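Local structure of aminoacyl-tRNA synthetase (Cryptosporidium parvum, 5F9Z) at residues W54-W59 and E168-E173; F163-E168 and T276-G281. The protein probably attaches proline to its tRNA at the expense of ATP, as a class II prolyl-tRNA synthetase, and binds the inhibitor halofuginone together with an ATP analogue. All coordinates share one frame; numbering follows the deposited sequence.

Interaction 1: residues W54-W59 and E168-E173; sequences WSYFIW and EFLWQE. With ANP (phosphoaminophosphonic acid-adenylate ester), chain D; HFG (7-bromo-6-chloro-3-{3-[(2R,3S)-3-hydroxypiperidin-2-yl]-2-oxopropyl}quinazolin-4(3H)-one), chain E.
Trp-59 and Tyr-56 of helix 53-71 reach across to Leu-170 on strand 168-178. The helical and extended segments run nearly parallel, 16° apart, with their axes 11.5 Å from each other at closest approach. The nearest CA atoms, those of Trp-59 and Leu-170, are 8.6 Å apart. Side chains bridge this gap, and no direct hydrogen bond crosses it.

Leu-170 is the main contact on the strand side. Its CD1 meets the edge of the Tyr-56 ring, in the ring plane, at 3.6 Å from CE1. The same methyl also packs on Trp-59 CD1. With CG anti to the backbone N (chi1 179°), the Trp-59 indole extends toward the strand. The six-membered ring of the indole then rests against the strand backbone, with CZ2 3.8 Å from Trp-171 CA. One water adds a polar link. It accepts from Trp-59 NE1 at 3.3 Å, in the indole plane, and donates to the carbonyl O of Trp-171 at 3.0 Å.

The rings of Phe-169 and Trp-171 line the ligand pocket. The adenine of the ATP analogue lies over one face of the Phe-169 ring, with Phe-169 CD2 3.3 Å from adenine N1. Trp-171 CH2 lies 3.3 Å from C6' in the piperidine ring of halofuginone. Trp-171 NE1 makes a weak bond to Glu-173 OE2, which also bonds Ser-124 and Gln-148. Strands 144-153 and 265-276 flank this strand in the antiparallel sheet of the class II catalytic core.

The chemistry is thus divided between the two sides of one strand. The helix side is apolar packing, with the buried indole N-H satisfied through water. The other side presents aromatic rings to both ligands.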
loop_
_atom_site.group_PDB
_atom_site.type_symbol
_atom_site.label_atom_id
_atom_site.label_comp_id
_atom_site.label_asym_id
_atom_site.label_seq_id
_atom_site.Cartn_x
_atom_site.Cartn_y
_atom_site.Cartn_z
ATOM N N TRP A 54 10.719 2.661 12.341
ATOM C CA TRP A 54 10.689 1.342 11.717
ATOM C C TRP A 54 9.621 1.255 10.633
ATOM O O TRP A 54 9.800 0.532 9.647
ATOM C CB TRP A 54 10.466 0.261 12.773
ATOM C CG TRP A 54 10.938 -1.091 12.338
ATOM C CD1 TRP A 54 10.167 -2.128 11.900
ATOM C CD2 TRP A 54 12.294 -1.548 12.289
ATOM N NE1 TRP A 54 10.960 -3.207 11.587
ATOM C CE2 TRP A 54 12.270 -2.875 11.816
ATOM C CE3 TRP A 54 13.527 -0.966 12.601
ATOM C CZ2 TRP A 54 13.431 -3.629 11.648
ATOM C CZ3 TRP A 54 14.677 -1.715 12.434
ATOM C CH2 TRP A 54 14.621 -3.032 11.961
ATOM N N SER A 55 8.512 1.977 10.792
ATOM C CA SER A 55 7.495 2.035 9.750
ATOM C C SER A 55 7.712 3.210 8.805
ATOM O O SER A 55 7.447 3.092 7.603
ATOM C CB SER A 55 6.098 2.124 10.370
ATOM O OG SER A 55 5.928 3.339 11.080
ATOM N N TYR A 56 8.194 4.343 9.323
ATOM C CA TYR A 56 8.388 5.512 8.473
ATOM C C TYR A 56 9.500 5.292 7.454
ATOM O O TYR A 56 9.499 5.926 6.394
ATOM C CB TYR A 56 8.683 6.747 9.322
ATOM C CG TYR A 56 8.675 8.028 8.523
ATOM C CD1 TYR A 56 7.484 8.559 8.040
ATOM C CD2 TYR A 56 9.855 8.704 8.243
ATOM C CE1 TYR A 56 7.467 9.727 7.304
ATOM C CE2 TYR A 56 9.848 9.876 7.508
ATOM C CZ TYR A 56 8.651 10.380 7.040
ATOM O OH TYR A 56 8.637 11.544 6.308
ATOM N N PHE A 57 10.457 4.411 7.760
ATOM C CA PHE A 57 11.454 4.032 6.765
ATOM C C PHE A 57 10.793 3.420 5.537
ATOM O O PHE A 57 11.199 3.693 4.401
ATOM C CB PHE A 57 12.462 3.051 7.371
ATOM C CG PHE A 57 13.459 2.507 6.379
ATOM C CD1 PHE A 57 13.164 1.384 5.617
ATOM C CD2 PHE A 57 14.694 3.112 6.217
ATOM C CE1 PHE A 57 14.076 0.886 4.706
ATOM C CE2 PHE A 57 15.612 2.614 5.310
ATOM C CZ PHE A 57 15.302 1.499 4.554
ATOM N N ILE A 58 9.775 2.582 5.748
ATOM C CA ILE A 58 9.112 1.921 4.629
ATOM C C ILE A 58 8.397 2.942 3.754
ATOM O O ILE A 58 8.378 2.820 2.524
ATOM C CB ILE A 58 8.155 0.834 5.147
ATOM C CG1 ILE A 58 8.939 -0.216 5.937
ATOM C CG2 ILE A 58 7.399 0.186 3.995
ATOM C CD1 ILE A 58 8.127 -1.426 6.322
ATOM N N TRP A 59 7.811 3.973 4.367
ATOM C CA TRP A 59 7.188 5.027 3.573
ATOM C C TRP A 59 8.235 5.851 2.835
ATOM O O TRP A 59 8.020 6.247 1.682
ATOM C CB TRP A 59 6.327 5.926 4.458
ATOM C CG TRP A 59 5.679 7.032 3.688
ATOM C CD1 TRP A 59 5.960 8.366 3.773
ATOM C CD2 TRP A 59 4.658 6.898 2.693
ATOM N NE1 TRP A 59 5.166 9.071 2.900
ATOM C CE2 TRP A 59 4.359 8.194 2.225
ATOM C CE3 TRP A 59 3.963 5.810 2.157
ATOM C CZ2 TRP A 59 3.394 8.429 1.247
ATOM C CZ3 TRP A 59 3.007 6.045 1.186
ATOM C CH2 TRP A 59 2.731 7.344 0.742
ATOM N N GLU A 168 -5.347 11.281 9.853
ATOM C CA GLU A 168 -4.234 11.905 9.152
ATOM C C GLU A 168 -3.389 10.808 8.527
ATOM O O GLU A 168 -2.949 9.886 9.222
ATOM C CB GLU A 168 -3.363 12.767 10.069
ATOM C CG GLU A 168 -2.288 13.520 9.287
ATOM C CD GLU A 168 -1.174 14.066 10.156
ATOM O OE1 GLU A 168 -1.161 13.772 11.368
ATOM O OE2 GLU A 168 -0.305 14.788 9.621
ATOM N N PHE A 169 -3.173 10.904 7.220
ATOM C CA PHE A 169 -2.301 9.984 6.514
ATOM C C PHE A 169 -1.360 10.769 5.615
ATOM O O PHE A 169 -1.682 11.868 5.157
ATOM C CB PHE A 169 -3.093 8.959 5.682
ATOM C CG PHE A 169 -4.060 9.571 4.706
ATOM C CD1 PHE A 169 -3.658 9.901 3.422
ATOM C CD2 PHE A 169 -5.380 9.790 5.064
ATOM C CE1 PHE A 169 -4.549 10.454 2.520
ATOM C CE2 PHE A 169 -6.277 10.342 4.166
ATOM C CZ PHE A 169 -5.860 10.671 2.892
ATOM N N LEU A 170 -0.181 10.201 5.392
ATOM C CA LEU A 170 0.749 10.731 4.410
ATOM C C LEU A 170 0.417 10.134 3.054
ATOM O O LEU A 170 0.082 8.949 2.951
ATOM C CB LEU A 170 2.193 10.402 4.792
ATOM C CG LEU A 170 2.638 10.868 6.177
ATOM C CD1 LEU A 170 4.104 10.535 6.400
ATOM C CD2 LEU A 170 2.387 12.357 6.339
ATOM N N TRP A 171 0.492 10.954 2.013
ATOM C CA TRP A 171 0.175 10.449 0.691
ATOM C C TRP A 171 0.952 11.218 -0.365
ATOM O O TRP A 171 1.655 12.191 -0.081
ATOM C CB TRP A 171 -1.340 10.494 0.419
ATOM C CG TRP A 171 -1.931 11.767 -0.166
ATOM C CD1 TRP A 171 -1.371 13.017 -0.204
ATOM C CD2 TRP A 171 -3.218 11.891 -0.786
ATOM N NE1 TRP A 171 -2.225 13.900 -0.818
ATOM C CE2 TRP A 171 -3.366 13.234 -1.182
ATOM C CE3 TRP A 171 -4.258 10.993 -1.046
ATOM C CZ2 TRP A 171 -4.513 13.701 -1.821
ATOM C CZ3 TRP A 171 -5.394 11.459 -1.682
ATOM C CH2 TRP A 171 -5.512 12.800 -2.061
ATOM N N GLN A 172 0.805 10.747 -1.594
ATOM C CA GLN A 172 1.288 11.414 -2.787
ATOM C C GLN A 172 0.076 11.686 -3.663
ATOM O O GLN A 172 -0.775 10.808 -3.829
ATOM C CB GLN A 172 2.324 10.531 -3.496
ATOM C CG GLN A 172 2.482 10.734 -4.983
ATOM C CD GLN A 172 1.396 10.053 -5.786
ATOM O OE1 GLN A 172 1.087 8.880 -5.575
ATOM N NE2 GLN A 172 0.783 10.801 -6.688
ATOM N N GLU A 173 -0.024 12.899 -4.201
ATOM C CA GLU A 173 -1.090 13.230 -5.140
ATOM C C GLU A 173 -0.484 13.916 -6.352
ATOM O O GLU A 173 0.142 14.975 -6.227
ATOM C CB GLU A 173 -2.173 14.102 -4.493
ATOM C CG GLU A 173 -1.688 15.345 -3.773
ATOM C CD GLU A 173 -2.837 16.240 -3.342
ATOM O OE1 GLU A 173 -3.848 16.304 -4.075
ATOM O OE2 GLU A 173 -2.735 16.872 -2.269
HETATM P PG ANP D . -12.676 5.588 0.497
HETATM O O1G ANP D . -14.150 5.530 0.252
HETATM O O2G ANP D . -12.201 4.218 1.114
HETATM O O3G ANP D . -12.351 6.751 1.518
HETATM P PB ANP D . -11.409 7.442 -1.199
HETATM O O1B ANP D . -12.123 8.025 -2.453
HETATM O O2B ANP D . -11.761 8.265 -0.002
HETATM N N3B ANP D . -11.873 5.844 -0.974
HETATM P PA ANP D . -9.156 8.577 -2.289
HETATM O O1A ANP D . -9.599 9.932 -1.895
HETATM O O2A ANP D . -9.423 8.229 -3.756
HETATM O O3A ANP D . -9.865 7.460 -1.410
HETATM O "O5'" ANP D . -7.614 8.454 -1.940
HETATM C "C5'" ANP D . -6.702 7.717 -2.784
HETATM C "C4'" ANP D . -6.330 6.427 -2.098
HETATM O "O4'" ANP D . -5.922 6.710 -0.748
HETATM C "C3'" ANP D . -7.456 5.410 -1.964
HETATM O "O3'" ANP D . -7.533 4.593 -3.126
HETATM C "C2'" ANP D . -7.035 4.602 -0.732
HETATM O "O2'" ANP D . -6.187 3.515 -1.084
HETATM C "C1'" ANP D . -6.264 5.633 0.106
HETATM N N9 ANP D . -7.011 6.172 1.238
HETATM C C8 ANP D . -8.264 6.728 1.215
HETATM N N7 ANP D . -8.687 7.141 2.386
HETATM C C5 ANP D . -7.635 6.843 3.238
HETATM C C6 ANP D . -7.454 7.033 4.622
HETATM N N6 ANP D . -8.365 7.591 5.422
HETATM N N1 ANP D . -6.283 6.622 5.164
HETATM C C2 ANP D . -5.368 6.062 4.368
HETATM N N3 ANP D . -5.428 5.833 3.054
HETATM C C4 ANP D . -6.595 6.249 2.546
HETATM O "O4'" HFG E . -9.356 12.830 -3.550
HETATM C C21 HFG E . -10.071 12.302 -4.351
HETATM C "C3'" HFG E . -9.599 12.090 -5.808
HETATM C "C2'" HFG E . -8.083 12.202 -5.975
HETATM N "N1'" HFG E . -7.624 13.452 -5.537
HETATM C "C6'" HFG E . -6.222 13.424 -5.245
HETATM C "C5'" HFG E . -5.513 12.231 -5.889
HETATM C "C4'" HFG E . -6.040 10.977 -5.436
HETATM C C39 HFG E . -7.425 11.055 -5.180
HETATM O "O7'" HFG E . -8.099 9.751 -5.581
HETATM C "C1'" HFG E . -11.568 11.786 -3.905
HETATM N N3 HFG E . -11.959 12.435 -2.581
HETATM C C4 HFG E . -12.234 13.795 -2.537
HETATM O O11 HFG E . -12.165 14.477 -3.561
HETATM C C10 HFG E . -12.584 14.375 -1.353
HETATM C C5 HFG E . -12.880 15.784 -1.267
HETATM C C2 HFG E . -12.035 11.706 -1.489
HETATM N N1 HFG E . -12.374 12.241 -0.306
HETATM C C9 HFG E . -12.652 13.577 -0.227
HETATM C C8 HFG E . -13.008 14.139 1.008
HETATM C C7 HFG E . -13.296 15.524 1.088
HETATM BR BR1 HFG E . -13.790 16.303 2.812
HETATM C C6 HFG E . -13.228 16.334 -0.056
HETATM CL CL1 HFG E . -13.589 18.057 0.051
HETATM O O HOH W 1 3.908 11.901 1.909
#

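Interaction 2: residues F163-E168 and T276-G281; sequences FIRTRE and TTRAIG. With ANP (phosphoaminophosphonic acid-adenylate ester), chain D.
Ile-164 O receives two bonds from the Arg-278 guanidinium in the ATP site of the class II synthetase core. Residues 163-168 end the loop between antiparallel strands 144-153 and 168-178, consistent with the class II motif 2 loop. Arg-278, in the turn leading into the next helix, is consistent with the motif 3 arginine. The grip is side-on. Arg-278 NE donates at 2.8 Å to Ile-164 O, in the carbonyl plane and on a lone pair. Its NH2 reaches the same oxygen from above that plane.

The apolar part lies around Phe-163. Ile-280 CG2 sits over one face of its ring, 4.0 Å from the centroid, in a CH-pi contact. Phe-163 CB packs closely on the Gly-281 backbone, 3.5 Å from its N, and Ile-164 CD1 also touches Gly-281.

Nucleotide contacts tie the segments together. Thr-166 pairs with the adenine edge, its N donating to N1 and its O accepting from N6. Thr-276 OG1 bonds adenine N3 and caps Arg-278 N. Arg-165 and Arg-278 run side by side with their guanidinium planes 72° apart. Arg-165 also has a salt bridge to Glu-156. Arg-165 NH1 donates to O3G of the gamma-phosphate, while Arg-165 NH2 donates to O2G at 2.6 Å in a nearly straight bond (172°).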
loop_
_atom_site.group_PDB
_atom_site.type_symbol
_atom_site.label_atom_id
_atom_site.label_comp_id
_atom_site.label_asym_id
_atom_site.label_seq_id
_atom_site.Cartn_x
_atom_site.Cartn_y
_atom_site.Cartn_z
ATOM N N PHE A 163 -2.646 2.724 9.337
ATOM C CA PHE A 163 -2.268 2.733 7.926
ATOM C C PHE A 163 -3.480 2.671 7.002
ATOM O O PHE A 163 -3.652 3.544 6.146
ATOM C CB PHE A 163 -1.310 1.581 7.603
ATOM C CG PHE A 163 -0.044 1.597 8.408
ATOM C CD1 PHE A 163 0.941 2.538 8.156
ATOM C CD2 PHE A 163 0.171 0.660 9.404
ATOM C CE1 PHE A 163 2.111 2.552 8.891
ATOM C CE2 PHE A 163 1.339 0.666 10.140
ATOM C CZ PHE A 163 2.311 1.613 9.882
ATOM N N ILE A 164 -4.325 1.649 7.172
ATOM C CA ILE A 164 -5.403 1.391 6.217
ATOM C C ILE A 164 -6.335 2.594 6.112
ATOM O O ILE A 164 -6.636 3.074 5.011
ATOM C CB ILE A 164 -6.175 0.118 6.609
ATOM C CG1 ILE A 164 -5.219 -1.072 6.736
ATOM C CG2 ILE A 164 -7.264 -0.175 5.589
ATOM C CD1 ILE A 164 -4.492 -1.413 5.454
ATOM N N ARG A 165 -6.812 3.095 7.250
ATOM C CA ARG A 165 -7.721 4.242 7.272
ATOM C C ARG A 165 -7.402 5.076 8.509
ATOM O O ARG A 165 -7.806 4.726 9.621
ATOM C CB ARG A 165 -9.179 3.796 7.263
ATOM C CG ARG A 165 -10.173 4.945 7.237
ATOM C CD ARG A 165 -11.592 4.448 7.022
ATOM N NE ARG A 165 -11.713 3.663 5.797
ATOM C CZ ARG A 165 -11.868 4.187 4.585
ATOM N NH1 ARG A 165 -11.919 5.504 4.430
ATOM N NH2 ARG A 165 -11.970 3.395 3.525
ATOM N N THR A 166 -6.683 6.175 8.308
ATOM C CA THR A 166 -6.289 7.065 9.388
ATOM C C THR A 166 -6.809 8.470 9.113
ATOM O O THR A 166 -6.921 8.894 7.958
ATOM C CB THR A 166 -4.765 7.096 9.558
ATOM O OG1 THR A 166 -4.165 7.682 8.397
ATOM C CG2 THR A 166 -4.225 5.686 9.734
ATOM N N ARG A 167 -7.130 9.193 10.190
ATOM C CA ARG A 167 -7.669 10.541 10.034
ATOM C C ARG A 167 -6.614 11.513 9.526
ATOM O O ARG A 167 -6.949 12.482 8.837
ATOM C CB ARG A 167 -8.274 11.021 11.351
ATOM C CG ARG A 167 -9.586 10.329 11.677
ATOM C CD ARG A 167 -10.280 10.951 12.871
ATOM N NE ARG A 167 -11.685 10.559 12.933
ATOM C CZ ARG A 167 -12.509 10.885 13.922
ATOM N NH1 ARG A 167 -12.068 11.606 14.945
ATOM N NH2 ARG A 167 -13.774 10.487 13.892
ATOM N N GLU A 168 -5.347 11.281 9.853
ATOM C CA GLU A 168 -4.234 11.905 9.152
ATOM C C GLU A 168 -3.389 10.808 8.527
ATOM O O GLU A 168 -2.949 9.886 9.222
ATOM C CB GLU A 168 -3.363 12.767 10.069
ATOM C CG GLU A 168 -2.288 13.520 9.287
ATOM C CD GLU A 168 -1.174 14.066 10.156
ATOM O OE1 GLU A 168 -1.161 13.772 11.368
ATOM O OE2 GLU A 168 -0.305 14.788 9.621
ATOM N N THR A 276 -1.218 6.254 -0.577
ATOM C CA THR A 276 -1.100 6.667 0.815
ATOM C C THR A 276 -0.291 5.646 1.608
ATOM O O THR A 276 0.129 4.606 1.091
ATOM C CB THR A 276 -2.480 6.837 1.452
ATOM O OG1 THR A 276 -3.093 5.550 1.585
ATOM C CG2 THR A 276 -3.360 7.713 0.588
ATOM N N THR A 277 -0.095 5.954 2.894
ATOM C CA THR A 277 0.534 5.042 3.843
ATOM C C THR A 277 -0.276 3.771 4.070
ATOM O O THR A 277 0.194 2.888 4.796
ATOM C CB THR A 277 0.765 5.752 5.179
ATOM O OG1 THR A 277 -0.383 6.547 5.502
ATOM C CG2 THR A 277 1.991 6.644 5.100
ATOM N N ARG A 278 -1.475 3.667 3.488
ATOM C CA ARG A 278 -2.226 2.414 3.522
ATOM C C ARG A 278 -1.419 1.258 2.944
ATOM O O ARG A 278 -1.569 0.112 3.387
ATOM C CB ARG A 278 -3.542 2.586 2.759
ATOM C CG ARG A 278 -4.254 1.292 2.408
ATOM C CD ARG A 278 -5.511 1.562 1.600
ATOM N NE ARG A 278 -6.545 2.219 2.394
ATOM C CZ ARG A 278 -7.807 2.364 2.001
ATOM N NH1 ARG A 278 -8.192 1.895 0.822
ATOM N NH2 ARG A 278 -8.683 2.975 2.787
ATOM N N ALA A 279 -0.555 1.540 1.964
ATOM C CA ALA A 279 0.261 0.494 1.354
ATOM C C ALA A 279 1.075 -0.256 2.398
ATOM O O ALA A 279 1.284 -1.469 2.279
ATOM C CB ALA A 279 1.183 1.101 0.297
ATOM N N ILE A 280 1.542 0.447 3.431
ATOM C CA ILE A 280 2.310 -0.205 4.487
ATOM C C ILE A 280 1.436 -1.201 5.237
ATOM O O ILE A 280 1.845 -2.339 5.496
ATOM C CB ILE A 280 2.915 0.846 5.434
ATOM C CG1 ILE A 280 3.760 1.848 4.643
ATOM C CG2 ILE A 280 3.749 0.171 6.514
ATOM C CD1 ILE A 280 4.383 2.931 5.497
ATOM N N GLY A 281 0.215 -0.792 5.585
ATOM C CA GLY A 281 -0.674 -1.683 6.313
ATOM C C GLY A 281 -1.056 -2.915 5.516
ATOM O O GLY A 281 -1.081 -4.027 6.051
HETATM P PG ANP D . -12.676 5.588 0.497
HETATM O O1G ANP D . -14.150 5.530 0.252
HETATM O O2G ANP D . -12.201 4.218 1.114
HETATM O O3G ANP D . -12.351 6.751 1.518
HETATM P PB ANP D . -11.409 7.442 -1.199
HETATM O O1B ANP D . -12.123 8.025 -2.453
HETATM O O2B ANP D . -11.761 8.265 -0.002
HETATM N N3B ANP D . -11.873 5.844 -0.974
HETATM P PA ANP D . -9.156 8.577 -2.289
HETATM O O1A ANP D . -9.599 9.932 -1.895
HETATM O O2A ANP D . -9.423 8.229 -3.756
HETATM O O3A ANP D . -9.865 7.460 -1.410
HETATM O "O5'" ANP D . -7.614 8.454 -1.940
HETATM C "C5'" ANP D . -6.702 7.717 -2.784
HETATM C "C4'" ANP D . -6.330 6.427 -2.098
HETATM O "O4'" ANP D . -5.922 6.710 -0.748
HETATM C "C3'" ANP D . -7.456 5.410 -1.964
HETATM O "O3'" ANP D . -7.533 4.593 -3.126
HETATM C "C2'" ANP D . -7.035 4.602 -0.732
HETATM O "O2'" ANP D . -6.187 3.515 -1.084
HETATM C "C1'" ANP D . -6.264 5.633 0.106
HETATM N N9 ANP D . -7.011 6.172 1.238
HETATM C C8 ANP D . -8.264 6.728 1.215
HETATM N N7 ANP D . -8.687 7.141 2.386
HETATM C C5 ANP D . -7.635 6.843 3.238
HETATM C C6 ANP D . -7.454 7.033 4.622
HETATM N N6 ANP D . -8.365 7.591 5.422
HETATM N N1 ANP D . -6.283 6.622 5.164
HETATM C C2 ANP D . -5.368 6.062 4.368
HETATM N N3 ANP D . -5.428 5.833 3.054
HETATM C C4 ANP D . -6.595 6.249 2.546
#

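Both interactions are buried in the catalytic core, with centres 8 Å apart. Both touch the ATP analogue, interaction 1 only through its strand. They share Glu-168, where the loop of interaction 2 runs into the strand of interaction 1. A probable backbone hydrogen bond from Thr-277 N to Leu-170 O joins them, and Trp-59 packs on Thr-276 and Thr-277. Interaction 1 sets helix 53-71 against one side of the sheet, mostly by apolar packing and one water. Interaction 2 buries more surface, 405 against 179 Å². It adds direct hydrogen bonds from an arginine to apolar packing, and brings charge to the gamma-phosphate.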